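Local coordinates for uncharacterized protein (Acinetobacter baumannii, PDB 4PAR) that acts as a restriction endonuclease specific for DNA carrying 5-hydroxymethylcytosine, joining a VSR-like nuclease domain to an SRA-like domain that probably recognises the modified base, at residues 73-78 / 124-129; 83-88 / 95-100; 288-293 / 306-311. The protein carries 3 engineered substitutions. All coordinates share one frame; numbering follows the deposited sequence.

Contact 1: 73-78 / 124-129; sequences VDEGHH and NVFKNQ
Asn124 pairs with Asp74 in a parallel bridge at the end of two neighbouring strands, and both side chains project from the same face of the sheet. They meet there as polar neighbours: Asn124 ND2 lies 3.6 Å from Asp74 OD2, with the amide and carboxylate planes well turned from each other. At Val125 the pairing fades to one weak backbone bond, Val125 N to Asp74 O at 3.3 Å. Its two methyls divide the work, Val125 CG1 meeting Val73 CG1 at 3.9 Å across a nearly perpendicular approach while CG2 packs against Glu75 CG and also covers the centre of one face of the Phe126 ring. Phe126 points its CG away from its own carbonyl carbon (chi1 -65°), which carries the ring over to the turn that follows Asp74. There Phe126 CE2 touches Glu75 CB at 3.6 Å, and the ring directs an edge at the face of His78 in an offset T-shaped pair, centroids 5.6 Å apart and planes at 79°. Gln129 returns to the same turn with its amide. Gln129 NE2 gives a bond to Gly76 O at 2.8 Å, whereas Gln129 OE1 accepts His78 NE2 at 3.0 Å. Gln129 OE1 lies close to the plane of the His78 ring, but His78 NE2 stands 65° out of the carbonyl plane of Gln129. The contact lies where strand 69-74 and its parallel neighbour 119-124, an outer strand of the mixed PD-(D/E)XK-type sheet within this chain, run out, and Asn124 N is bonded to Gln142 of helix 136-159.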
loop_
_atom_site.group_PDB
_atom_site.type_symbol
_atom_site.label_atom_id
_atom_site.label_comp_id
_atom_site.label_asym_id
_atom_site.label_seq_id
_atom_site.Cartn_x
_atom_site.Cartn_y
_atom_site.Cartn_z
ATOM N N VAL F 73 -6.537 1.364 29.117
ATOM C CA VAL F 73 -5.727 0.351 29.771
ATOM C C VAL F 73 -4.365 0.938 30.148
ATOM O O VAL F 73 -3.654 1.475 29.290
ATOM C CB VAL F 73 -5.525 -0.881 28.866
ATOM C CG1 VAL F 73 -4.446 -1.781 29.438
ATOM C CG2 VAL F 73 -6.845 -1.631 28.688
ATOM N N ASP F 74 -4.020 0.867 31.435
ATOM C CA ASP F 74 -2.700 1.280 31.902
ATOM C C ASP F 74 -1.806 0.068 32.096
ATOM O O ASP F 74 -2.077 -0.806 32.920
ATOM C CB ASP F 74 -2.771 2.075 33.217
ATOM C CG ASP F 74 -1.399 2.646 33.647
ATOM O OD1 ASP F 74 -0.365 2.286 33.036
ATOM O OD2 ASP F 74 -1.354 3.455 34.600
ATOM N N GLU F 75 -0.790 0.016 31.258
ATOM C CA GLU F 75 0.367 -0.806 31.431
ATOM C C GLU F 75 1.526 0.131 31.624
ATOM O O GLU F 75 2.331 -0.031 32.511
ATOM C CB GLU F 75 0.608 -1.598 30.175
ATOM C CG GLU F 75 -0.657 -2.078 29.515
ATOM C CD GLU F 75 -0.370 -2.914 28.299
ATOM O OE1 GLU F 75 0.799 -2.991 27.915
ATOM O OE2 GLU F 75 -1.300 -3.488 27.726
ATOM N N GLY F 76 1.618 1.130 30.764
ATOM C CA GLY F 76 2.653 2.116 30.930
ATOM C C GLY F 76 4.043 1.553 30.838
ATOM O O GLY F 76 4.463 0.816 31.693
ATOM N N HIS F 77 4.773 1.890 29.798
ATOM C CA HIS F 77 6.182 1.610 29.786
ATOM C C HIS F 77 6.678 0.516 28.907
ATOM O O HIS F 77 7.827 0.570 28.475
ATOM C CB HIS F 77 6.690 1.393 31.197
ATOM C CG HIS F 77 7.098 2.666 31.898
ATOM N ND1 HIS F 77 7.767 3.648 31.281
ATOM C CD2 HIS F 77 6.924 3.080 33.212
ATOM C CE1 HIS F 77 7.995 4.646 32.148
ATOM N NE2 HIS F 77 7.481 4.296 33.328
ATOM N N HIS F 78 5.885 -0.497 28.619
ATOM C CA HIS F 78 6.424 -1.573 27.824
ATOM C C HIS F 78 5.878 -1.603 26.440
ATOM O O HIS F 78 6.537 -2.049 25.492
ATOM C CB HIS F 78 6.148 -2.883 28.504
ATOM C CG HIS F 78 6.245 -2.818 29.996
ATOM N ND1 HIS F 78 7.240 -3.393 30.676
ATOM C CD2 HIS F 78 5.418 -2.228 30.930
ATOM C CE1 HIS F 78 7.057 -3.187 31.982
ATOM N NE2 HIS F 78 5.944 -2.472 32.137
ATOM N N ASN F 124 -5.788 -0.858 35.648
ATOM C CA ASN F 124 -4.402 -1.171 35.970
ATOM C C ASN F 124 -4.156 -2.664 35.942
ATOM O O ASN F 124 -4.662 -3.404 36.787
ATOM C CB ASN F 124 -4.031 -0.608 37.338
ATOM C CG ASN F 124 -4.332 0.861 37.453
ATOM O OD1 ASN F 124 -5.397 1.249 37.929
ATOM N ND2 ASN F 124 -3.401 1.694 37.000
ATOM N N VAL F 125 -3.364 -3.097 34.969
ATOM C CA VAL F 125 -3.191 -4.512 34.692
ATOM C C VAL F 125 -1.952 -5.130 35.334
ATOM O O VAL F 125 -1.724 -6.330 35.215
ATOM C CB VAL F 125 -3.124 -4.744 33.190
ATOM C CG1 VAL F 125 -4.394 -4.228 32.536
ATOM C CG2 VAL F 125 -1.904 -4.047 32.620
ATOM N N PHE F 126 -1.154 -4.317 36.018
ATOM C CA PHE F 126 0.062 -4.826 36.641
ATOM C C PHE F 126 0.081 -4.561 38.139
ATOM O O PHE F 126 -0.105 -3.427 38.579
ATOM C CB PHE F 126 1.297 -4.208 35.986
ATOM C CG PHE F 126 1.470 -4.585 34.544
ATOM C CD1 PHE F 126 1.110 -5.840 34.095
ATOM C CD2 PHE F 126 1.985 -3.681 33.636
ATOM C CE1 PHE F 126 1.266 -6.186 32.767
ATOM C CE2 PHE F 126 2.146 -4.018 32.313
ATOM C CZ PHE F 126 1.785 -5.271 31.874
ATOM N N LYS F 127 0.302 -5.615 38.920
ATOM C CA LYS F 127 0.427 -5.470 40.362
ATOM C C LYS F 127 1.792 -4.864 40.684
ATOM O O LYS F 127 1.885 -3.709 41.100
ATOM C CB LYS F 127 0.231 -6.816 41.080
ATOM C CG LYS F 127 0.918 -8.020 40.442
ATOM C CD LYS F 127 0.980 -9.199 41.412
ATOM C CE LYS F 127 1.837 -10.336 40.864
ATOM N NZ LYS F 127 1.997 -11.430 41.858
ATOM N N ASN F 128 2.852 -5.635 40.464
ATOM C CA ASN F 128 4.199 -5.118 40.607
ATOM C C ASN F 128 4.739 -4.794 39.230
ATOM O O ASN F 128 5.073 -5.691 38.462
ATOM C CB ASN F 128 5.113 -6.129 41.304
ATOM C CG ASN F 128 4.632 -6.497 42.698
ATOM O OD1 ASN F 128 3.932 -7.494 42.883
ATOM N ND2 ASN F 128 5.021 -5.699 43.688
ATOM N N GLN F 129 4.829 -3.507 38.925
ATOM C CA GLN F 129 5.377 -3.062 37.656
ATOM C C GLN F 129 6.769 -2.490 37.900
ATOM O O GLN F 129 6.979 -1.788 38.888
ATOM C CB GLN F 129 4.448 -2.037 37.004
ATOM C CG GLN F 129 5.154 -0.887 36.311
ATOM C CD GLN F 129 4.578 -0.607 34.945
ATOM O OE1 GLN F 129 4.085 -1.514 34.278
ATOM N NE2 GLN F 129 4.631 0.652 34.520
#

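Contact 2: 83-88 / 95-100; sequences SKMEYS and PLYSIS
Glu86 and Ser98 form the hydrogen-bonded pair at the middle of a small antiparallel beta hairpin, whose strands 85-87 and 97-99 run at 138° to each other. Glu86 N gives to Ser98 O at 2.9 Å, and Ser98 N returns an almost straight bond to Glu86 O, also 2.9 Å. Beyond the Tyr87-Tyr97 non-hydrogen-bonded pair, Ser88 N reaches Leu96 O at 2.9 Å, again nearly linear, and extends the pairing past the regular strands. The hairpin belongs to the PvuRts1I-like N-terminal region and comes within about 5 Å of the bound DNA, measured between nearest atoms.

On the face of Glu86 and Ser98, Glu86 CG lies against Ser98 OG, and Lys56 NZ joins the two polar ends, salt-bridged to the carboxylate and hydrogen-bonded to the hydroxyl. The opposite face carries the tyrosines. Tyr87 swings its ring beside its own carbonyl carbon, CG being anti to N (chi1 -167°), and thereby sets Tyr87 CD1 over one face of the Tyr97 ring, 3.4 Å from Tyr97 CE2. The planes are inclined at 48°, neither stacked nor perpendicular. Tyr87 also lies alongside Leu96, the two side chains pointing the same way. At the other end of the strand Met85 bends back at its thioether, so that Met85 CE touches Tyr97 CB at 3.6 Å while Met85 CG meets Ile99 CD1 at 3.7 Å.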
loop_
_atom_site.group_PDB
_atom_site.type_symbol
_atom_site.label_atom_id
_atom_site.label_comp_id
_atom_site.label_asym_id
_atom_site.label_seq_id
_atom_site.Cartn_x
_atom_site.Cartn_y
_atom_site.Cartn_z
ATOM N N SER F 83 5.655 0.256 19.045
ATOM C CA SER F 83 4.638 1.260 18.899
ATOM C C SER F 83 5.256 2.628 18.829
ATOM O O SER F 83 6.305 2.875 19.381
ATOM C CB SER F 83 3.677 1.203 20.073
ATOM O OG SER F 83 4.253 1.819 21.193
ATOM N N LYS F 84 4.569 3.515 18.139
ATOM C CA LYS F 84 4.972 4.905 17.988
ATOM C C LYS F 84 4.576 5.697 19.227
ATOM O O LYS F 84 4.890 6.882 19.349
ATOM C CB LYS F 84 4.332 5.507 16.733
ATOM C CG LYS F 84 4.492 4.639 15.486
ATOM C CD LYS F 84 3.622 5.129 14.337
ATOM C CE LYS F 84 3.731 4.216 13.123
ATOM N NZ LYS F 84 2.923 4.724 11.977
ATOM N N MET F 85 3.895 5.029 20.153
ATOM C CA MET F 85 3.376 5.696 21.337
ATOM C C MET F 85 4.464 6.009 22.352
ATOM O O MET F 85 5.614 5.589 22.205
ATOM C CB MET F 85 2.295 4.835 21.994
ATOM C CG MET F 85 1.123 4.511 21.074
ATOM S SD MET F 85 0.141 3.105 21.629
ATOM C CE MET F 85 -0.715 3.795 23.034
ATOM N N GLU F 86 4.077 6.741 23.391
ATOM C CA GLU F 86 4.964 7.088 24.491
ATOM C C GLU F 86 4.145 7.350 25.753
ATOM O O GLU F 86 3.022 7.866 25.691
ATOM C CB GLU F 86 5.836 8.298 24.137
ATOM C CG GLU F 86 5.075 9.564 23.785
ATOM C CD GLU F 86 5.994 10.700 23.358
ATOM O OE1 GLU F 86 7.105 10.417 22.859
ATOM O OE2 GLU F 86 5.611 11.877 23.527
ATOM N N TYR F 87 4.728 7.005 26.896
ATOM C CA TYR F 87 4.026 7.012 28.175
ATOM C C TYR F 87 4.384 8.257 28.962
ATOM O O TYR F 87 5.526 8.417 29.391
ATOM C CB TYR F 87 4.376 5.752 28.973
ATOM C CG TYR F 87 3.488 5.476 30.166
ATOM C CD1 TYR F 87 2.119 5.315 30.012
ATOM C CD2 TYR F 87 4.023 5.342 31.443
ATOM C CE1 TYR F 87 1.303 5.050 31.095
ATOM C CE2 TYR F 87 3.214 5.077 32.534
ATOM C CZ TYR F 87 1.854 4.928 32.350
ATOM O OH TYR F 87 1.031 4.659 33.420
ATOM N N SER F 88 3.405 9.136 29.148
ATOM C CA SER F 88 3.634 10.417 29.809
ATOM C C SER F 88 2.490 10.784 30.745
ATOM O O SER F 88 1.406 10.206 30.677
ATOM C CB SER F 88 3.829 11.523 28.771
ATOM O OG SER F 88 3.989 12.782 29.399
ATOM N N PRO F 95 -5.641 11.034 28.762
ATOM C CA PRO F 95 -4.972 9.726 28.714
ATOM C C PRO F 95 -3.488 9.783 29.068
ATOM O O PRO F 95 -2.877 10.847 29.017
ATOM C CB PRO F 95 -5.160 9.292 27.258
ATOM C CG PRO F 95 -5.405 10.549 26.513
ATOM C CD PRO F 95 -6.172 11.419 27.444
ATOM N N LEU F 96 -2.927 8.641 29.444
ATOM C CA LEU F 96 -1.514 8.562 29.803
ATOM C C LEU F 96 -0.628 8.311 28.583
ATOM O O LEU F 96 0.585 8.522 28.630
ATOM C CB LEU F 96 -1.288 7.455 30.838
ATOM C CG LEU F 96 -1.617 7.669 32.319
ATOM C CD1 LEU F 96 -2.587 8.807 32.544
ATOM C CD2 LEU F 96 -2.175 6.385 32.910
ATOM N N TYR F 97 -1.236 7.871 27.487
ATOM C CA TYR F 97 -0.468 7.446 26.321
ATOM C C TYR F 97 -0.638 8.420 25.178
ATOM O O TYR F 97 -1.761 8.767 24.820
ATOM C CB TYR F 97 -0.892 6.051 25.860
ATOM C CG TYR F 97 -0.718 4.961 26.888
ATOM C CD1 TYR F 97 -1.696 4.725 27.843
ATOM C CD2 TYR F 97 0.414 4.154 26.893
ATOM C CE1 TYR F 97 -1.555 3.727 28.779
ATOM C CE2 TYR F 97 0.566 3.150 27.829
ATOM C CZ TYR F 97 -0.424 2.942 28.771
ATOM O OH TYR F 97 -0.298 1.950 29.712
ATOM N N SER F 98 0.476 8.842 24.593
ATOM C CA SER F 98 0.439 9.832 23.528
ATOM C C SER F 98 1.300 9.406 22.346
ATOM O O SER F 98 1.913 8.347 22.370
ATOM C CB SER F 98 0.896 11.188 24.058
ATOM O OG SER F 98 2.152 11.075 24.701
ATOM N N ILE F 99 1.335 10.234 21.309
ATOM C CA ILE F 99 2.115 9.936 20.118
ATOM C C ILE F 99 3.214 10.972 19.957
ATOM O O ILE F 99 3.009 12.144 20.274
ATOM C CB ILE F 99 1.233 9.930 18.858
ATOM C CG1 ILE F 99 -0.064 9.171 19.122
ATOM C CG2 ILE F 99 1.979 9.336 17.676
ATOM C CD1 ILE F 99 0.149 7.731 19.538
ATOM N N SER F 100 4.377 10.550 19.472
ATOM C CA SER F 100 5.463 11.489 19.197
ATOM C C SER F 100 5.021 12.539 18.182
ATOM O O SER F 100 4.345 12.217 17.204
ATOM C CB SER F 100 6.704 10.747 18.696
ATOM O OG SER F 100 6.348 9.628 17.901
#

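Contact 3: 288-293 / 306-311; sequences MGLYEF and RVKSEV. Engineered in segment 306-311: Ser309 (natural residue Cys).
With CG anti to the backbone N (chi1 -178°) and the next bond equally extended, Arg306 runs its aliphatic chain across the ring of Tyr291, whose CG stands anti to its carbonyl carbon (chi1 -74°). The pair lies in the beta hairpin of strands 283-295 and 302-312 in the SRA-like domain, at a classic beta bulge where Val307 and Lys308 both face Leu290. Arg306 CB sits almost on the ring normal, 3.6 Å from the centroid of Tyr291, a CH-pi contact over the centre of the face. CG and CD continue past CE1 and toward the phenol end. There the chain bends at its third torsion, so that the guanidinium is inclined steeply to the ring, and Arg306 CD comes 3.6 Å from Met288 O.

The bulge is written in the backbone bonds. Leu290 N gives to Lys308 O at 2.9 Å in a nearly straight bond, while Leu290 O takes two donors, Lys308 N at 3.0 Å and, weakly, Val307 N. One carbonyl thus serves two consecutive residues, and the register moves on by one before Tyr291 pairs with Arg306. Val307 lies against Glu292, Val307 CG1 being 3.6 Å from Glu292 OE2, whereas the other carboxylate oxygen, OE1, forms a salt bridge with Lys268 of the adjoining strand 268-276.

On the face of Leu290 and Lys308 the two side chains run side by side in the same direction, CD2 of Leu290 against CD of Lys308 at 3.7 Å. Val311 approaches obliquely from farther along the strand, bringing Val311 CG1 to 3.6 Å from Leu290 CB.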
loop_
_atom_site.group_PDB
_atom_site.type_symbol
_atom_site.label_atom_id
_atom_site.label_comp_id
_atom_site.label_asym_id
_atom_site.label_seq_id
_atom_site.Cartn_x
_atom_site.Cartn_y
_atom_site.Cartn_z
ATOM N N MET F 288 -18.223 20.593 13.919
ATOM C CA MET F 288 -17.450 21.168 15.014
ATOM C C MET F 288 -18.191 22.232 15.818
ATOM O O MET F 288 -17.818 22.524 16.954
ATOM C CB MET F 288 -16.148 21.765 14.472
ATOM C CG MET F 288 -15.145 20.724 14.008
ATOM S SD MET F 288 -14.890 19.441 15.250
ATOM C CE MET F 288 -13.653 18.421 14.448
ATOM N N GLY F 289 -19.233 22.815 15.237
ATOM C CA GLY F 289 -19.983 23.846 15.935
ATOM C C GLY F 289 -20.455 24.976 15.034
ATOM O O GLY F 289 -20.301 24.927 13.809
ATOM N N LEU F 290 -21.008 26.012 15.660
ATOM C CA LEU F 290 -21.291 27.280 14.993
ATOM C C LEU F 290 -20.343 28.349 15.524
ATOM O O LEU F 290 -20.405 28.728 16.708
ATOM C CB LEU F 290 -22.745 27.707 15.196
ATOM C CG LEU F 290 -23.125 29.045 14.555
ATOM C CD1 LEU F 290 -22.758 29.057 13.082
ATOM C CD2 LEU F 290 -24.605 29.327 14.738
ATOM N N TYR F 291 -19.483 28.830 14.627
ATOM C CA TYR F 291 -18.350 29.688 14.965
ATOM C C TYR F 291 -18.524 31.125 14.459
ATOM O O TYR F 291 -19.156 31.365 13.424
ATOM C CB TYR F 291 -17.052 29.100 14.391
ATOM C CG TYR F 291 -16.523 27.878 15.114
ATOM C CD1 TYR F 291 -17.233 26.684 15.116
ATOM C CD2 TYR F 291 -15.300 27.913 15.776
ATOM C CE1 TYR F 291 -16.751 25.564 15.771
ATOM C CE2 TYR F 291 -14.809 26.801 16.434
ATOM C CZ TYR F 291 -15.539 25.626 16.429
ATOM O OH TYR F 291 -15.061 24.508 17.079
ATOM N N GLU F 292 -17.938 32.070 15.190
ATOM C CA GLU F 292 -18.046 33.488 14.859
ATOM C C GLU F 292 -16.666 34.139 14.714
ATOM O O GLU F 292 -15.746 33.854 15.485
ATOM C CB GLU F 292 -18.870 34.213 15.924
ATOM C CG GLU F 292 -19.389 35.577 15.507
ATOM C CD GLU F 292 -20.415 36.121 16.483
ATOM O OE1 GLU F 292 -21.540 36.441 16.047
ATOM O OE2 GLU F 292 -20.097 36.221 17.687
ATOM N N PHE F 293 -16.548 35.028 13.731
ATOM C CA PHE F 293 -15.281 35.666 13.360
ATOM C C PHE F 293 -14.902 36.777 14.347
ATOM O O PHE F 293 -15.670 37.723 14.538
ATOM C CB PHE F 293 -15.414 36.214 11.928
ATOM C CG PHE F 293 -14.393 37.257 11.553
ATOM C CD1 PHE F 293 -13.274 36.915 10.815
ATOM C CD2 PHE F 293 -14.582 38.590 11.889
ATOM C CE1 PHE F 293 -12.348 37.874 10.461
ATOM C CE2 PHE F 293 -13.660 39.552 11.542
ATOM C CZ PHE F 293 -12.544 39.197 10.824
ATOM N N ARG F 306 -16.067 29.868 18.854
ATOM C CA ARG F 306 -17.284 29.060 18.787
ATOM C C ARG F 306 -18.348 29.578 19.748
ATOM O O ARG F 306 -18.216 29.462 20.969
ATOM C CB ARG F 306 -16.976 27.593 19.098
ATOM C CG ARG F 306 -18.190 26.685 19.008
ATOM C CD ARG F 306 -17.832 25.250 19.341
ATOM N NE ARG F 306 -17.597 25.055 20.769
ATOM C CZ ARG F 306 -17.106 23.937 21.294
ATOM N NH1 ARG F 306 -16.790 22.918 20.505
ATOM N NH2 ARG F 306 -16.925 23.839 22.604
ATOM N N VAL F 307 -19.400 30.162 19.183
ATOM C CA VAL F 307 -20.490 30.702 19.981
ATOM C C VAL F 307 -21.685 29.764 20.157
ATOM O O VAL F 307 -22.535 30.009 21.015
ATOM C CB VAL F 307 -21.004 32.021 19.376
ATOM C CG1 VAL F 307 -19.925 33.089 19.462
ATOM C CG2 VAL F 307 -21.447 31.805 17.935
ATOM N N LYS F 308 -21.757 28.688 19.377
ATOM C CA LYS F 308 -22.904 27.786 19.516
ATOM C C LYS F 308 -22.531 26.324 19.301
ATOM O O LYS F 308 -21.715 25.998 18.445
ATOM C CB LYS F 308 -24.032 28.188 18.553
ATOM C CG LYS F 308 -24.933 29.321 19.070
ATOM C CD LYS F 308 -26.084 29.655 18.115
ATOM C CE LYS F 308 -27.171 28.578 18.106
ATOM N NZ LYS F 308 -27.950 28.501 19.379
ATOM N N SER F 309 -23.119 25.450 20.112
ATOM C CA SER F 309 -22.885 24.016 20.000
ATOM C C SER F 309 -23.991 23.279 19.237
ATOM O O SER F 309 -23.924 22.062 19.056
ATOM C CB SER F 309 -22.720 23.404 21.393
ATOM O OG SER F 309 -21.611 23.978 22.067
ATOM N N GLU F 310 -25.013 24.013 18.806
ATOM C CA GLU F 310 -26.150 23.412 18.112
ATOM C C GLU F 310 -26.608 24.280 16.946
ATOM O O GLU F 310 -26.626 25.507 17.053
ATOM C CB GLU F 310 -27.314 23.193 19.083
ATOM C CG GLU F 310 -26.972 22.319 20.283
ATOM C CD GLU F 310 -28.126 22.179 21.253
ATOM O OE1 GLU F 310 -29.081 22.979 21.161
ATOM O OE2 GLU F 310 -28.080 21.268 22.106
ATOM N N VAL F 311 -26.977 23.652 15.833
ATOM C CA VAL F 311 -27.513 24.412 14.701
ATOM C C VAL F 311 -28.793 23.791 14.144
ATOM O O VAL F 311 -28.860 22.589 13.899
ATOM C CB VAL F 311 -26.478 24.551 13.558
ATOM C CG1 VAL F 311 -25.382 25.528 13.946
ATOM C CG2 VAL F 311 -25.888 23.200 13.188
#

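How the contacts relate
Contacts 1 and 2 belong to one nuclease region and touch where Tyr87 of contact 2 packs on the turn at Gly76 of contact 1. Contact 3 stands apart in the SRA-like region, its centre about 40 Å from that of contact 1 and 31 Å from that of contact 2. Contact 1 has exposed Asn124 and Gln129 at its rim; contact 2 buries Met85, Tyr97, Ser98 and Ile99 and lies nearest the DNA; contact 3 combines buried Tyr291 and Val311 with exposed Val307 and Lys308. Strand pairing organises contacts 2 and, with a bulge, 3; in contact 1 side-chain amide and imidazole bonds take over. Rings meet rings in contacts 1 and 2, but an arginine chain in contact 3.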